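Local coordinates for probable tautomerase HP_0924 (PDB 3M21), which is a probable tautomerase, a small protein of the MIF clan that assembles as a hexamer of short beta-alpha-beta chains, at residues F[16-19]-F[20-23]. Residues are numbered along the deposited sequence; the frame is centred on the assembly and turned at random.
Sequences NEQK and QQLI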
loop_
_atom_site.group_PDB
_atom_site.type_symbol
_atom_site.label_atom_id
_atom_site.label_comp_id
_atom_site.label_asym_id
_atom_site.label_seq_id
_atom_site.Cartn_x
_atom_site.Cartn_y
_atom_site.Cartn_z
ATOM N N ASN F 16 9.583 -8.442 18.982
ATOM C CA ASN F 16 10.096 -9.135 17.807
ATOM C C ASN F 16 9.485 -10.525 17.769
ATOM O O ASN F 16 9.216 -11.068 16.704
ATOM C CB ASN F 16 11.621 -9.229 17.853
ATOM C CG ASN F 16 12.286 -7.873 17.765
ATOM O OD1 ASN F 16 11.802 -6.975 17.059
ATOM N ND2 ASN F 16 13.411 -7.713 18.464
ATOM N N GLU F 17 9.269 -11.089 18.951
ATOM C CA GLU F 17 8.674 -12.409 19.067
ATOM C C GLU F 17 7.250 -12.372 18.526
ATOM O O GLU F 17 6.832 -13.253 17.771
ATOM C CB GLU F 17 8.654 -12.847 20.533
ATOM C CG GLU F 17 7.841 -14.094 20.793
ATOM C CD GLU F 17 8.494 -15.345 20.241
ATOM O OE1 GLU F 17 8.923 -15.333 19.066
ATOM O OE2 GLU F 17 8.573 -16.349 20.983
ATOM N N GLN F 18 6.499 -11.343 18.904
ATOM C CA GLN F 18 5.127 -11.236 18.435
ATOM C C GLN F 18 5.071 -10.929 16.947
ATOM O O GLN F 18 4.162 -11.380 16.262
ATOM C CB GLN F 18 4.374 -10.173 19.222
ATOM C CG GLN F 18 4.218 -10.539 20.687
ATOM C CD GLN F 18 3.684 -9.392 21.499
ATOM O OE1 GLN F 18 4.176 -8.272 21.396
ATOM N NE2 GLN F 18 2.677 -9.663 22.320
ATOM N N LYS F 19 6.033 -10.154 16.455
ATOM C CA LYS F 19 6.067 -9.842 15.033
ATOM C C LYS F 19 6.349 -11.143 14.296
ATOM O O LYS F 19 5.796 -11.401 13.225
ATOM C CB LYS F 19 7.166 -8.834 14.707
ATOM C CG LYS F 19 6.977 -7.453 15.316
ATOM C CD LYS F 19 8.188 -6.605 14.988
ATOM C CE LYS F 19 8.320 -5.406 15.886
ATOM N NZ LYS F 19 9.462 -4.557 15.455
ATOM N N GLN F 20 7.216 -11.961 14.879
ATOM C CA GLN F 20 7.562 -13.238 14.274
ATOM C C GLN F 20 6.312 -14.130 14.260
ATOM O O GLN F 20 6.073 -14.847 13.293
ATOM C CB GLN F 20 8.720 -13.882 15.054
ATOM C CG GLN F 20 9.259 -15.174 14.469
ATOM C CD GLN F 20 10.494 -15.669 15.211
ATOM O OE1 GLN F 20 10.826 -16.854 15.166
ATOM N NE2 GLN F 20 11.186 -14.755 15.890
ATOM N N GLN F 21 5.502 -14.064 15.317
ATOM C CA GLN F 21 4.271 -14.849 15.386
ATOM C C GLN F 21 3.286 -14.410 14.293
ATOM O O GLN F 21 2.519 -15.221 13.780
ATOM C CB GLN F 21 3.589 -14.677 16.748
ATOM C CG GLN F 21 4.347 -15.240 17.948
ATOM C CD GLN F 21 3.804 -14.708 19.275
ATOM O OE1 GLN F 21 2.602 -14.770 19.536
ATOM N NE2 GLN F 21 4.692 -14.186 20.115
ATOM N N LEU F 22 3.298 -13.123 13.952
ATOM C CA LEU F 22 2.404 -12.607 12.917
ATOM C C LEU F 22 2.861 -13.098 11.550
ATOM O O LEU F 22 2.045 -13.498 10.717
ATOM C CB LEU F 22 2.370 -11.070 12.952
ATOM C CG LEU F 22 1.659 -10.443 14.163
ATOM C CD1 LEU F 22 1.817 -8.934 14.157
ATOM C CD2 LEU F 22 0.187 -10.829 14.137
ATOM N N ILE F 23 4.173 -13.072 11.334
ATOM C CA ILE F 23 4.756 -13.527 10.078
ATOM C C ILE F 23 4.424 -15.003 9.856
ATOM O O ILE F 23 3.978 -15.389 8.777
ATOM C CB ILE F 23 6.282 -13.321 10.073
ATOM C CG1 ILE F 23 6.590 -11.819 9.970
ATOM C CG2 ILE F 23 6.920 -14.079 8.904
ATOM C CD1 ILE F 23 8.073 -11.469 10.137
#
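The first two turns of helix 16-34, the helix of the beta-alpha-beta unit that links parallel strands 2-7 and 42-47, are tied by four consecutive i to i+4 hydrogen bonds. Gln20 N reaches Asn16 O, Gln21 N reaches Glu17 O and Leu22 N reaches Gln18 O; the straightest of the four runs from Ile23 N to Lys19 O, 3.0 Å long with an angle of 159° at the hydrogen. Leu22 N also makes a weak bond to Lys19 O.

Among the side chains, Gln21 makes the closest approaches to other side chains. With CG anti to its own carbonyl carbon, it runs back along the helix between Glu17 and Gln18. Its NE2 lies beside their methylenes, 3.2 Å from Glu17 CG and 3.7 Å from Gln18 CG, and close to Glu17 O as well. The Glu17 carboxylate and Gln21 amide planes stand 88° apart. A bend at chi2 (71°) brings Glu17 OE1 to 3.9 Å from Gln20 NE2. Long, flexible polar chains suit this face, where Glu17 is exposed while Gln18 and Gln21 are partly so, their chains also packing on Leu34 and Val33, respectively, of the third subunit. Gln18 directs OE1 to the backbone N of Thr15, just before the helix.

Lys19 and Leu22 pack on Ile45 of strand 42-47. Lysine suits its buried place because its extended methylenes can pack there while NZ reaches a salt bridge with Glu47 and a hydrogen bond to Asn52 of the second subunit. Branched Leu22 and Ile23 fill apolar positions, Leu22 also packing on Met30 of the third subunit and Ile23 on Gly54 of the second. The chemistry thus divides the work: main-chain bonds hold these turns together, whereas the ammonium of buried Lys19, probably stabilised by Glu47 and by Asn52 of the second subunit, joins helix, strand and neighbouring subunit.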